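PDB 4LHE: thermostable monoacylglycerol lipase from Bacillus, which catalyses the hydrolysis of monoacylglycerols, splitting the single ester bond to release a fatty acid and glycerol. Local coordinates for residues A[18-23]-A[87-92]; A[61-66]-A[139-144]; A[68-73]-A[170-175]; A[219-224]-A[234-239]. All blocks are in the same frame, centred on the assembly; numbering follows the deposited sequence.

Interaction 1 of 4, residues A[18-23]-A[87-92]; sequences NGPVGV and RCQTIF
The Phe92 ring meets Val21 at its edge: Val21 CG1 sits near the ring plane, 3.7 Å from Phe92 CE2, while outside the two segments the ring of Phe245 meets the phenyl ring at a shallow tilt. With CG1 anti to the backbone N (chi1 -178°), Val21 directs that methyl at the ring and leaves CG2 beside Thr90 CB. The other flat group, the Gln89 amide, lies alongside the proline, NE2 3.6 Å from Pro20 CB.

The backbones carrying these side chains run parallel, as adjacent strands of the central sheet of the alpha/beta hydrolase fold. Gly22 holds the neighbouring strand through both its N-H and its carbonyl: Gly22 N donates to Thr90 O at 2.9 Å, and Phe92 N donates to Gly22 O at 2.9 Å in a nearly straight bond (173°). Just before the strands Pro20 O takes the N-H of Gln89 at 3.0 Å, plus a weak bond from Thr90 N. On the face opposite Val21 and Phe92, Cys88 SG lies 3.6 Å from Gly22 CA, close enough that any side chain at Gly22 would probably collide with the sulfur.

The polar work is therefore done by backbone amides and carbonyls, and the side chains add apolar cover.

Interaction 2 of 4, residues A[61-66]-A[139-144]; sequences HYEDME and PRYLDS
Tyr62 turns the edge of its ring toward a face of Tyr141, an edge-to-face (T-shaped) pair with centroids 4.8 Å apart and planes at 63°. The closest atoms are Tyr62 CD1 and Tyr141 CE1, 3.4 Å apart, with Tyr62 CE1 also over the Tyr141 face. Beside the rings, Glu66 and Arg140 form a salt bridge, but their modelled separation is too short for its detail to be trusted. Glu63 CG packs 3.6 Å from Tyr141 OH.

Next come the groups that set these in place. Arg140 CG stands over the centre of the Tyr141 ring, 3.3 Å above its plane; the arginine chain is bent, and its guanidinium is modelled beside Glu66. A water donates to both Glu66 OE2 and Arg140 O, the latter at 2.8 Å. On the helix side, His61 CE1 lies over the Tyr62 ring, and His61 ND1 accepts from Glu63 N at 3.0 Å, in the imidazole plane. Replacing Tyr141 with an alanine would probably open a gap between the Tyr62 edge and Arg140 CG, leaving both free to shift.

Lys161 touches both tyrosines from strand 161-163. The N-capped start of helix 62-67 thus meets a small two-stranded antiparallel sheet, 141-143 with 161-163, which lies between strands 115-119 and 188-193, consistent with the cap (lid) inserted in lipases of the alpha/beta hydrolase fold.

Interaction 3 of 4, residues A[68-73]-A[170-175]; sequences TTFHDW and LARLMA
A helix-helix interface joins the start of helix 70-87 to the middle of helix 164-179, with the Phe70 ring sandwiched between Leu173 and His71 and Arg172 at its edge. One face of the ring looks onto the backbone and CB of Leu173, and Phe70 CD1 meets Leu173 CD1 at 3.8 Å. The other face is covered by the imidazole of neighbouring His71. Phe70 CE2 lies 3.9 Å from Arg172 CZ, over the centre of the guanidinium, whose plane stands 88° from that of the ring. The phenyl edge thus points into the flat of the guanidinium.

Phe70 CG falls between the backbone N and the carbonyl carbon (chi1 81°), which swings the ring across to the other helix. Swapping Phe70 for an alanine would probably strip Leu173 CB and CD1 of their aromatic cover and set the Arg172 guanidinium free to swing. Thr69 and Asp72 close the helix start with a capping box: Thr69 N donates to Asp72 OD2 at 2.9 Å, and Asp72 N to Thr69 OG1 at 3.3 Å. Deeper in, the edge of the Trp73 indole reaches Leu170 N, 4.1 Å from CZ3, and meets Leu173 CD2 4.4 Å from CE3.

Outside the two segments, Gln169 OE1 accepts from Phe70 N. Met98, within the probable nucleophile elbow, touches both Trp73 and Leu170, where helix 164-179, probably part of the cap of the alpha/beta hydrolase fold, packs on helix 70-87.

Interaction 4 of 4, residues A[219-224]-A[234-239]; sequences VRLRNS and QPMIIE
Met236 reaches from its helix to the strand as one extended arm and meets two side chains there. CB points toward the strand, and CG lies anti to the backbone N (chi1 171°), carrying the chain straight outward. SD passes obliquely by Leu221, 4.1 Å from CD2. The terminal CE then arrives tip to tip at Val219 CG1, 3.9 Å away, and also comes to 4.2 Å from Arg220 O.

Next along the helix, Ile237 crosses Leu221 at about a right angle, its CD1 3.9 Å from Leu221 CD1. Leu221 is thereby met on one methyl by the thioether and on the other by the isoleucine. No hydrogen bond links the segments.

Arg220 starts out away from the helix, and its NH1 forms a salt bridge with Asp194, while Leu39 of helix 37-45 touches Ile237. Strand and helix run nearly antiparallel, at 161°, their axes 10.2 Å apart: the last strand of the central sheet packed against the C-terminal helix, as in the alpha/beta hydrolase fold.

Overall arrangement
Interactions 1 and 4 both reach the seven-stranded mixed sheet: interaction 1 pairs inner strands 21-26 and 90-96, and interaction 4 lays helix 234-247 against the outermost strand 216-221, about 24 Å away between centres. Interactions 2 and 3 are neighbours, centres about 15 Å apart, on consecutive helices 62-67 and 70-87; interaction 2 lies across the chain's centre from interaction 1 (about 36 Å between centres), interaction 3 from interaction 4. Along the chain, interactions 1, 2 and 3 interleave, and interaction 4 closes last. Interactions 1 and 4 thus belong to the sheet core, while 2 and 3 tie their helices to the small two-stranded sheet and helix 164-179, between strands 115-119 and 188-193 and probably part of the cap.

Interaction 1 of 4, residues A[18-23]-A[87-92]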
loop_
_atom_site.group_PDB
_atom_site.type_symbol
_atom_site.label_atom_id
_atom_site.label_comp_id
_atom_site.label_asym_id
_atom_site.label_seq_id
_atom_site.Cartn_x
_atom_site.Cartn_y
_atom_site.Cartn_z
ATOM N N ASN A 18 15.584 1.176 15.031
ATOM C CA ASN A 18 15.974 2.358 15.770
ATOM C C ASN A 18 15.382 2.723 17.120
ATOM O O ASN A 18 15.999 2.451 18.145
ATOM C CB ASN A 18 15.701 3.517 14.813
ATOM C CG ASN A 18 16.621 3.499 13.601
ATOM O OD1 ASN A 18 17.848 3.437 13.739
ATOM N ND2 ASN A 18 16.034 3.540 12.405
ATOM N N GLY A 19 14.193 3.313 17.135
ATOM C CA GLY A 19 13.565 3.692 18.388
ATOM C C GLY A 19 12.328 2.827 18.488
ATOM O O GLY A 19 12.021 2.052 17.576
ATOM N N PRO A 20 11.584 2.986 19.591
ATOM C CA PRO A 20 10.453 2.150 20.007
ATOM C C PRO A 20 9.184 2.446 19.229
ATOM O O PRO A 20 8.208 1.719 19.384
ATOM C CB PRO A 20 10.271 2.541 21.470
ATOM C CG PRO A 20 10.656 3.978 21.489
ATOM C CD PRO A 20 11.847 4.060 20.563
ATOM N N VAL A 21 9.187 3.493 18.409
ATOM C CA VAL A 21 8.079 3.707 17.490
ATOM C C VAL A 21 8.385 3.078 16.117
ATOM O O VAL A 21 9.470 3.289 15.562
ATOM C CB VAL A 21 7.767 5.191 17.319
ATOM C CG1 VAL A 21 6.568 5.351 16.398
ATOM C CG2 VAL A 21 7.464 5.817 18.673
ATOM N N GLY A 22 7.433 2.319 15.576
ATOM C CA GLY A 22 7.651 1.590 14.333
ATOM C C GLY A 22 6.748 2.015 13.192
ATOM O O GLY A 22 5.610 2.422 13.402
ATOM N N VAL A 23 7.270 1.953 11.973
ATOM C CA VAL A 23 6.443 2.179 10.803
ATOM C C VAL A 23 6.513 0.974 9.858
ATOM O O VAL A 23 7.596 0.587 9.400
ATOM C CB VAL A 23 6.837 3.460 10.030
ATOM C CG1 VAL A 23 5.819 3.719 8.946
ATOM C CG2 VAL A 23 6.889 4.662 10.958
ATOM N N ARG A 87 9.437 -5.466 18.413
ATOM C CA ARG A 87 10.517 -4.498 18.575
ATOM C C ARG A 87 10.048 -3.114 19.007
ATOM O O ARG A 87 10.852 -2.292 19.447
ATOM C CB ARG A 87 11.315 -4.396 17.265
ATOM C CG ARG A 87 11.989 -5.718 16.884
ATOM C CD ARG A 87 12.568 -5.728 15.478
ATOM N NE ARG A 87 13.403 -6.919 15.287
ATOM C CZ ARG A 87 12.925 -8.161 15.217
ATOM N NH1 ARG A 87 11.617 -8.390 15.287
ATOM N NH2 ARG A 87 13.755 -9.179 15.052
ATOM N N CYS A 88 8.747 -2.866 18.903
ATOM C CA CYS A 88 8.214 -1.520 19.105
ATOM C C CYS A 88 6.982 -1.565 19.973
ATOM O O CYS A 88 6.270 -2.564 19.986
ATOM C CB CYS A 88 7.838 -0.901 17.760
ATOM S SG CYS A 88 9.221 -0.759 16.603
ATOM N N GLN A 89 6.720 -0.481 20.693
ATOM C CA GLN A 89 5.511 -0.437 21.504
ATOM C C GLN A 89 4.472 0.501 20.922
ATOM O O GLN A 89 3.380 0.646 21.472
ATOM C CB GLN A 89 5.830 -0.082 22.958
ATOM C CG GLN A 89 6.898 0.941 23.115
ATOM C CD GLN A 89 8.099 0.364 23.825
ATOM O OE1 GLN A 89 8.344 -0.846 23.775
ATOM N NE2 GLN A 89 8.858 1.226 24.503
ATOM N N THR A 90 4.812 1.121 19.796
ATOM C CA THR A 90 3.876 1.951 19.049
ATOM C C THR A 90 4.032 1.574 17.576
ATOM O O THR A 90 5.158 1.446 17.070
ATOM C CB THR A 90 4.211 3.444 19.238
ATOM O OG1 THR A 90 4.312 3.743 20.640
ATOM C CG2 THR A 90 3.146 4.337 18.604
ATOM N N ILE A 91 2.918 1.376 16.880
ATOM C CA ILE A 91 3.009 0.967 15.484
ATOM C C ILE A 91 2.121 1.843 14.611
ATOM O O ILE A 91 0.945 2.055 14.926
ATOM C CB ILE A 91 2.635 -0.514 15.329
ATOM C CG1 ILE A 91 3.740 -1.405 15.922
ATOM C CG2 ILE A 91 2.405 -0.849 13.895
ATOM C CD1 ILE A 91 3.446 -2.887 15.854
ATOM N N PHE A 92 2.697 2.381 13.537
ATOM C CA PHE A 92 1.911 3.030 12.499
ATOM C C PHE A 92 2.027 2.247 11.209
ATOM O O PHE A 92 3.058 1.611 10.962
ATOM C CB PHE A 92 2.459 4.424 12.233
ATOM C CG PHE A 92 2.330 5.342 13.388
ATOM C CD1 PHE A 92 1.083 5.836 13.755
ATOM C CD2 PHE A 92 3.460 5.738 14.096
ATOM C CE1 PHE A 92 0.963 6.713 14.840
ATOM C CE2 PHE A 92 3.346 6.604 15.167
ATOM C CZ PHE A 92 2.097 7.089 15.541
#

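Interaction 2 of 4, residues A[61-66]-A[139-144]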
loop_
_atom_site.group_PDB
_atom_site.type_symbol
_atom_site.label_atom_id
_atom_site.label_comp_id
_atom_site.label_asym_id
_atom_site.label_seq_id
_atom_site.Cartn_x
_atom_site.Cartn_y
_atom_site.Cartn_z
ATOM N N HIS A 61 8.519 -12.292 -10.605
ATOM C CA HIS A 61 8.034 -12.578 -11.961
ATOM C C HIS A 61 6.506 -12.683 -11.882
ATOM O O HIS A 61 5.973 -13.001 -10.821
ATOM C CB HIS A 61 8.673 -13.886 -12.448
ATOM C CG HIS A 61 8.392 -14.219 -13.881
ATOM N ND1 HIS A 61 7.147 -14.614 -14.324
ATOM C CD2 HIS A 61 9.205 -14.248 -14.967
ATOM C CE1 HIS A 61 7.200 -14.853 -15.624
ATOM N NE2 HIS A 61 8.437 -14.641 -16.037
ATOM N N TYR A 62 5.783 -12.386 -12.961
ATOM C CA TYR A 62 4.321 -12.388 -12.859
ATOM C C TYR A 62 3.699 -13.783 -12.674
ATOM O O TYR A 62 2.556 -13.904 -12.232
ATOM C CB TYR A 62 3.652 -11.624 -14.013
ATOM C CG TYR A 62 4.026 -12.096 -15.400
ATOM C CD1 TYR A 62 3.606 -13.333 -15.868
ATOM C CD2 TYR A 62 4.775 -11.289 -16.252
ATOM C CE1 TYR A 62 3.931 -13.760 -17.130
ATOM C CE2 TYR A 62 5.109 -11.710 -17.519
ATOM C CZ TYR A 62 4.685 -12.950 -17.952
ATOM O OH TYR A 62 5.003 -13.388 -19.216
ATOM N N GLU A 63 4.455 -14.830 -12.999
ATOM C CA GLU A 63 3.986 -16.204 -12.792
ATOM C C GLU A 63 3.931 -16.559 -11.309
ATOM O O GLU A 63 3.009 -17.244 -10.861
ATOM C CB GLU A 63 4.890 -17.188 -13.527
ATOM C CG GLU A 63 4.547 -17.367 -14.992
ATOM C CD GLU A 63 5.678 -18.022 -15.737
ATOM O OE1 GLU A 63 6.838 -17.782 -15.345
ATOM O OE2 GLU A 63 5.414 -18.783 -16.693
ATOM N N ASP A 64 4.927 -16.093 -10.561
ATOM C CA ASP A 64 4.916 -16.185 -9.106
ATOM C C ASP A 64 3.689 -15.476 -8.557
ATOM O O ASP A 64 2.931 -16.041 -7.771
ATOM C CB ASP A 64 6.181 -15.545 -8.527
ATOM C CG ASP A 64 7.404 -16.436 -8.671
ATOM O OD1 ASP A 64 7.245 -17.643 -8.957
ATOM O OD2 ASP A 64 8.530 -15.931 -8.492
ATOM N N MET A 65 3.507 -14.228 -8.974
ATOM C CA MET A 65 2.318 -13.454 -8.638
ATOM C C MET A 65 1.026 -14.240 -8.885
ATOM O O MET A 65 0.118 -14.250 -8.049
ATOM C CB MET A 65 2.306 -12.184 -9.490
ATOM C CG MET A 65 1.008 -11.442 -9.443
ATOM S SD MET A 65 1.038 -10.264 -8.102
ATOM C CE MET A 65 -0.276 -9.174 -8.640
ATOM N N GLU A 66 0.962 -14.916 -10.027
ATOM C CA GLU A 66 -0.254 -15.606 -10.460
ATOM C C GLU A 66 -0.745 -16.671 -9.481
ATOM O O GLU A 66 -1.952 -16.850 -9.306
ATOM C CB GLU A 66 -0.027 -16.239 -11.834
ATOM C CG GLU A 66 -1.199 -17.058 -12.313
ATOM C CD GLU A 66 -1.105 -17.405 -13.773
ATOM O OE1 GLU A 66 0.005 -17.728 -14.260
ATOM O OE2 GLU A 66 -2.155 -17.352 -14.432
ATOM N N PRO A 139 -8.734 -13.640 -20.622
ATOM C CA PRO A 139 -7.329 -13.920 -20.928
ATOM C C PRO A 139 -6.596 -14.259 -19.634
ATOM O O PRO A 139 -7.046 -13.864 -18.552
ATOM C CB PRO A 139 -6.825 -12.596 -21.502
ATOM C CG PRO A 139 -7.730 -11.562 -20.917
ATOM C CD PRO A 139 -9.068 -12.209 -20.760
ATOM N N ARG A 140 -5.508 -15.014 -19.730
ATOM C CA ARG A 140 -4.715 -15.317 -18.553
ATOM C C ARG A 140 -4.102 -14.035 -18.001
ATOM O O ARG A 140 -4.123 -13.794 -16.793
ATOM C CB ARG A 140 -3.604 -16.298 -18.898
ATOM C CG ARG A 140 -2.634 -16.498 -17.757
ATOM C CD ARG A 140 -2.498 -17.956 -17.384
ATOM N NE ARG A 140 -1.440 -18.658 -18.104
ATOM C CZ ARG A 140 -0.339 -19.153 -17.541
ATOM N NH1 ARG A 140 -0.128 -19.020 -16.243
ATOM N NH2 ARG A 140 0.554 -19.796 -18.280
ATOM N N TYR A 141 -3.570 -13.217 -18.906
ATOM C CA TYR A 141 -2.845 -12.011 -18.534
ATOM C C TYR A 141 -3.411 -10.795 -19.243
ATOM O O TYR A 141 -3.888 -10.896 -20.378
ATOM C CB TYR A 141 -1.380 -12.135 -18.947
ATOM C CG TYR A 141 -0.633 -13.297 -18.348
ATOM C CD1 TYR A 141 -0.293 -13.304 -17.001
ATOM C CD2 TYR A 141 -0.226 -14.367 -19.138
ATOM C CE1 TYR A 141 0.408 -14.358 -16.450
ATOM C CE2 TYR A 141 0.477 -15.427 -18.597
ATOM C CZ TYR A 141 0.788 -15.419 -17.252
ATOM O OH TYR A 141 1.482 -16.469 -16.695
ATOM N N LEU A 142 -3.347 -9.644 -18.575
ATOM C CA LEU A 142 -3.574 -8.361 -19.227
ATOM C C LEU A 142 -2.257 -7.620 -19.264
ATOM O O LEU A 142 -1.520 -7.614 -18.276
ATOM C CB LEU A 142 -4.559 -7.518 -18.438
ATOM C CG LEU A 142 -5.753 -8.236 -17.847
ATOM C CD1 LEU A 142 -6.495 -7.214 -17.083
ATOM C CD2 LEU A 142 -6.631 -8.819 -18.935
ATOM N N ASP A 143 -1.955 -6.999 -20.400
ATOM C CA ASP A 143 -0.745 -6.194 -20.507
ATOM C C ASP A 143 -0.942 -4.971 -19.629
ATOM O O ASP A 143 -2.035 -4.398 -19.584
ATOM C CB ASP A 143 -0.470 -5.789 -21.958
ATOM C CG ASP A 143 -0.400 -6.983 -22.895
ATOM O OD1 ASP A 143 -0.342 -8.125 -22.395
ATOM O OD2 ASP A 143 -0.405 -6.782 -24.132
ATOM N N SER A 144 0.098 -4.597 -18.893
ATOM C CA SER A 144 -0.011 -3.468 -17.985
ATOM C C SER A 144 0.179 -2.172 -18.767
ATOM O O SER A 144 0.930 -2.125 -19.744
ATOM C CB SER A 144 0.979 -3.601 -16.824
ATOM O OG SER A 144 0.608 -4.678 -15.970
HETATM O O HOH W 1 -4.570 -15.302 -14.513
#

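Interaction 3 of 4, residues A[68-73]-A[170-175]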
loop_
_atom_site.group_PDB
_atom_site.type_symbol
_atom_site.label_atom_id
_atom_site.label_comp_id
_atom_site.label_asym_id
_atom_site.label_seq_id
_atom_site.Cartn_x
_atom_site.Cartn_y
_atom_site.Cartn_z
ATOM N N THR A 68 -0.206 -16.783 -6.154
ATOM C CA THR A 68 -0.521 -16.262 -4.825
ATOM C C THR A 68 -1.979 -15.860 -4.708
ATOM O O THR A 68 -2.629 -15.536 -5.710
ATOM C CB THR A 68 0.323 -15.028 -4.459
ATOM O OG1 THR A 68 -0.023 -13.930 -5.325
ATOM C CG2 THR A 68 1.792 -15.340 -4.575
ATOM N N THR A 69 -2.487 -15.878 -3.475
ATOM C CA THR A 69 -3.824 -15.383 -3.181
ATOM C C THR A 69 -3.664 -14.117 -2.351
ATOM O O THR A 69 -2.571 -13.850 -1.854
ATOM C CB THR A 69 -4.614 -16.398 -2.345
ATOM O OG1 THR A 69 -4.093 -16.413 -1.007
ATOM C CG2 THR A 69 -4.502 -17.797 -2.955
ATOM N N PHE A 70 -4.741 -13.355 -2.174
ATOM C CA PHE A 70 -4.688 -12.203 -1.264
ATOM C C PHE A 70 -4.368 -12.638 0.165
ATOM O O PHE A 70 -3.800 -11.865 0.948
ATOM C CB PHE A 70 -5.961 -11.336 -1.339
ATOM C CG PHE A 70 -7.131 -11.859 -0.541
ATOM C CD1 PHE A 70 -7.323 -11.473 0.780
ATOM C CD2 PHE A 70 -8.058 -12.697 -1.129
ATOM C CE1 PHE A 70 -8.412 -11.931 1.505
ATOM C CE2 PHE A 70 -9.146 -13.167 -0.411
ATOM C CZ PHE A 70 -9.329 -12.780 0.904
ATOM N N HIS A 71 -4.700 -13.882 0.500
ATOM C CA HIS A 71 -4.306 -14.424 1.800
ATOM C C HIS A 71 -2.783 -14.456 1.968
ATOM O O HIS A 71 -2.269 -14.253 3.084
ATOM C CB HIS A 71 -4.922 -15.811 2.030
ATOM C CG HIS A 71 -6.421 -15.804 2.082
ATOM N ND1 HIS A 71 -7.132 -15.016 2.966
ATOM C CD2 HIS A 71 -7.345 -16.490 1.366
ATOM C CE1 HIS A 71 -8.427 -15.208 2.782
ATOM N NE2 HIS A 71 -8.583 -16.094 1.814
ATOM N N ASP A 72 -2.060 -14.696 0.875
ATOM C CA ASP A 72 -0.598 -14.655 0.917
ATOM C C ASP A 72 -0.074 -13.231 1.199
ATOM O O ASP A 72 0.883 -13.048 1.954
ATOM C CB ASP A 72 0.004 -15.182 -0.400
ATOM C CG ASP A 72 -0.231 -16.682 -0.610
ATOM O OD1 ASP A 72 -0.186 -17.448 0.372
ATOM O OD2 ASP A 72 -0.448 -17.093 -1.771
ATOM N N TRP A 73 -0.704 -12.241 0.572
ATOM C CA TRP A 73 -0.297 -10.842 0.701
ATOM C C TRP A 73 -0.581 -10.351 2.105
ATOM O O TRP A 73 0.261 -9.682 2.722
ATOM C CB TRP A 73 -1.027 -9.967 -0.333
ATOM C CG TRP A 73 -0.905 -10.504 -1.740
ATOM C CD1 TRP A 73 0.125 -11.249 -2.251
ATOM C CD2 TRP A 73 -1.853 -10.346 -2.805
ATOM N NE1 TRP A 73 -0.133 -11.565 -3.569
ATOM C CE2 TRP A 73 -1.341 -11.023 -3.929
ATOM C CE3 TRP A 73 -3.086 -9.697 -2.914
ATOM C CZ2 TRP A 73 -2.017 -11.062 -5.149
ATOM C CZ3 TRP A 73 -3.764 -9.752 -4.128
ATOM C CH2 TRP A 73 -3.227 -10.428 -5.220
ATOM N N LEU A 170 -7.531 -9.515 -5.793
ATOM C CA LEU A 170 -7.539 -8.098 -5.417
ATOM C C LEU A 170 -8.947 -7.543 -5.166
ATOM O O LEU A 170 -9.157 -6.737 -4.247
ATOM C CB LEU A 170 -6.858 -7.282 -6.510
ATOM C CG LEU A 170 -6.890 -5.772 -6.297
ATOM C CD1 LEU A 170 -6.252 -5.401 -4.952
ATOM C CD2 LEU A 170 -6.221 -5.042 -7.443
ATOM N N ALA A 171 -9.903 -7.960 -5.997
ATOM C CA ALA A 171 -11.289 -7.529 -5.843
ATOM C C ALA A 171 -11.871 -8.102 -4.554
ATOM O O ALA A 171 -12.646 -7.437 -3.858
ATOM C CB ALA A 171 -12.113 -7.970 -7.045
ATOM N N ARG A 172 -11.500 -9.339 -4.238
ATOM C CA ARG A 172 -11.936 -9.974 -2.994
ATOM C C ARG A 172 -11.366 -9.302 -1.748
ATOM O O ARG A 172 -12.064 -9.143 -0.746
ATOM C CB ARG A 172 -11.575 -11.454 -2.989
ATOM C CG ARG A 172 -12.421 -12.292 -3.937
ATOM C CD ARG A 172 -12.551 -13.715 -3.428
ATOM N NE ARG A 172 -11.334 -14.483 -3.632
ATOM C CZ ARG A 172 -10.974 -15.526 -2.891
ATOM N NH1 ARG A 172 -11.729 -15.912 -1.874
ATOM N NH2 ARG A 172 -9.846 -16.171 -3.160
ATOM N N LEU A 173 -10.088 -8.944 -1.808
ATOM C CA LEU A 173 -9.452 -8.181 -0.737
ATOM C C LEU A 173 -10.143 -6.834 -0.518
ATOM O O LEU A 173 -10.378 -6.445 0.625
ATOM C CB LEU A 173 -7.966 -7.972 -1.052
ATOM C CG LEU A 173 -7.156 -7.119 -0.074
ATOM C CD1 LEU A 173 -7.257 -7.701 1.298
ATOM C CD2 LEU A 173 -5.706 -7.032 -0.516
ATOM N N MET A 174 -10.468 -6.122 -1.594
ATOM C CA MET A 174 -11.124 -4.820 -1.444
ATOM C C MET A 174 -12.511 -4.964 -0.794
ATOM O O MET A 174 -12.936 -4.102 -0.018
ATOM C CB MET A 174 -11.227 -4.086 -2.786
ATOM C CG MET A 174 -9.886 -3.746 -3.442
ATOM S SD MET A 174 -10.154 -2.728 -4.901
ATOM C CE MET A 174 -8.596 -2.866 -5.750
ATOM N N ALA A 175 -13.194 -6.067 -1.095
ATOM C CA ALA A 175 -14.542 -6.308 -0.576
ATOM C C ALA A 175 -14.514 -6.549 0.920
ATOM O O ALA A 175 -15.273 -5.935 1.666
ATOM C CB ALA A 175 -15.185 -7.500 -1.292
#

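Interaction 4 of 4, residues A[219-224]-A[234-239]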
loop_
_atom_site.group_PDB
_atom_site.type_symbol
_atom_site.label_atom_id
_atom_site.label_comp_id
_atom_site.label_asym_id
_atom_site.label_seq_id
_atom_site.Cartn_x
_atom_site.Cartn_y
_atom_site.Cartn_z
ATOM N N VAL A 219 -5.892 14.589 2.923
ATOM C CA VAL A 219 -4.900 15.499 2.368
ATOM C C VAL A 219 -4.776 15.299 0.858
ATOM O O VAL A 219 -4.478 14.189 0.374
ATOM C CB VAL A 219 -3.539 15.359 3.100
ATOM C CG1 VAL A 219 -2.463 16.200 2.441
ATOM C CG2 VAL A 219 -3.699 15.764 4.558
ATOM N N ARG A 220 -5.037 16.374 0.119
ATOM C CA ARG A 220 -4.985 16.351 -1.344
ATOM C C ARG A 220 -3.571 16.597 -1.878
ATOM O O ARG A 220 -2.863 17.503 -1.419
ATOM C CB ARG A 220 -5.966 17.370 -1.938
ATOM C CG ARG A 220 -7.430 17.107 -1.574
ATOM C CD ARG A 220 -8.341 17.335 -2.776
ATOM N NE ARG A 220 -9.332 16.264 -2.918
ATOM C CZ ARG A 220 -9.233 15.231 -3.764
ATOM N NH1 ARG A 220 -8.182 15.110 -4.574
ATOM N NH2 ARG A 220 -10.200 14.311 -3.805
ATOM N N LEU A 221 -3.159 15.755 -2.823
ATOM C CA LEU A 221 -1.856 15.852 -3.454
ATOM C C LEU A 221 -2.059 16.408 -4.856
ATOM O O LEU A 221 -2.654 15.746 -5.717
ATOM C CB LEU A 221 -1.189 14.476 -3.513
ATOM C CG LEU A 221 -0.941 13.804 -2.155
ATOM C CD1 LEU A 221 -0.352 12.392 -2.304
ATOM C CD2 LEU A 221 -0.024 14.685 -1.288
ATOM N N ARG A 222 -1.547 17.613 -5.088
ATOM C CA ARG A 222 -1.899 18.366 -6.296
ATOM C C ARG A 222 -0.965 18.193 -7.489
ATOM O O ARG A 222 -1.352 18.502 -8.625
ATOM C CB ARG A 222 -2.053 19.853 -5.960
ATOM C CG ARG A 222 -3.498 20.317 -5.928
ATOM C CD ARG A 222 -3.971 20.837 -4.565
ATOM N NE ARG A 222 -5.431 20.732 -4.503
ATOM C CZ ARG A 222 -6.210 21.318 -3.601
ATOM N NH1 ARG A 222 -5.686 22.079 -2.648
ATOM N NH2 ARG A 222 -7.522 21.131 -3.656
ATOM N N ASN A 223 0.249 17.700 -7.246
ATOM C CA ASN A 223 1.237 17.563 -8.319
ATOM C C ASN A 223 1.667 16.108 -8.556
ATOM O O ASN A 223 2.797 15.851 -8.958
ATOM C CB ASN A 223 2.467 18.431 -8.017
ATOM C CG ASN A 223 3.262 18.800 -9.274
ATOM O OD1 ASN A 223 2.779 18.656 -10.406
ATOM N ND2 ASN A 223 4.489 19.278 -9.072
ATOM N N SER A 224 0.769 15.161 -8.308
ATOM C CA SER A 224 1.128 13.751 -8.418
ATOM C C SER A 224 0.037 12.942 -9.065
ATOM O O SER A 224 -1.143 13.216 -8.873
ATOM C CB SER A 224 1.392 13.153 -7.033
ATOM O OG SER A 224 2.525 13.735 -6.436
ATOM N N GLN A 234 6.225 13.567 -3.236
ATOM C CA GLN A 234 6.981 12.734 -2.277
ATOM C C GLN A 234 7.436 13.455 -0.987
ATOM O O GLN A 234 7.167 12.975 0.106
ATOM C CB GLN A 234 8.175 12.048 -2.957
ATOM C CG GLN A 234 8.962 11.116 -2.050
ATOM C CD GLN A 234 10.263 10.678 -2.677
ATOM O OE1 GLN A 234 11.288 11.349 -2.541
ATOM N NE2 GLN A 234 10.237 9.539 -3.370
ATOM N N PRO A 235 8.110 14.613 -1.100
ATOM C CA PRO A 235 8.550 15.256 0.149
ATOM C C PRO A 235 7.378 15.697 1.041
ATOM O O PRO A 235 7.471 15.627 2.275
ATOM C CB PRO A 235 9.333 16.480 -0.343
ATOM C CG PRO A 235 9.662 16.187 -1.788
ATOM C CD PRO A 235 8.516 15.389 -2.291
ATOM N N MET A 236 6.282 16.133 0.428
ATOM C CA MET A 236 5.088 16.495 1.179
ATOM C C MET A 236 4.495 15.278 1.930
ATOM O O MET A 236 4.135 15.368 3.109
ATOM C CB MET A 236 4.059 17.139 0.242
ATOM C CG MET A 236 2.708 17.359 0.885
ATOM S SD MET A 236 1.537 18.302 -0.113
ATOM C CE MET A 236 0.298 18.640 1.148
ATOM N N ILE A 237 4.423 14.135 1.262
ATOM C CA ILE A 237 3.985 12.908 1.933
ATOM C C ILE A 237 4.860 12.547 3.125
ATOM O O ILE A 237 4.357 12.164 4.186
ATOM C CB ILE A 237 3.973 11.711 0.963
ATOM C CG1 ILE A 237 2.997 11.970 -0.190
ATOM C CG2 ILE A 237 3.595 10.420 1.707
ATOM C CD1 ILE A 237 3.060 10.874 -1.300
ATOM N N ILE A 238 6.174 12.657 2.948
ATOM C CA ILE A 238 7.106 12.325 4.010
ATOM C C ILE A 238 6.979 13.286 5.207
ATOM O O ILE A 238 6.915 12.847 6.358
ATOM C CB ILE A 238 8.562 12.270 3.476
ATOM C CG1 ILE A 238 8.788 10.979 2.662
ATOM C CG2 ILE A 238 9.557 12.366 4.626
ATOM C CD1 ILE A 238 10.038 10.993 1.744
ATOM N N GLU A 239 6.928 14.583 4.929
ATOM C CA GLU A 239 6.900 15.617 5.969
ATOM C C GLU A 239 5.569 15.622 6.741
ATOM O O GLU A 239 5.552 15.764 7.971
ATOM C CB GLU A 239 7.209 16.990 5.323
ATOM C CG GLU A 239 6.986 18.224 6.189
ATOM C CD GLU A 239 7.350 19.533 5.459
ATOM O OE1 GLU A 239 7.540 19.507 4.212
ATOM O OE2 GLU A 239 7.453 20.584 6.139
#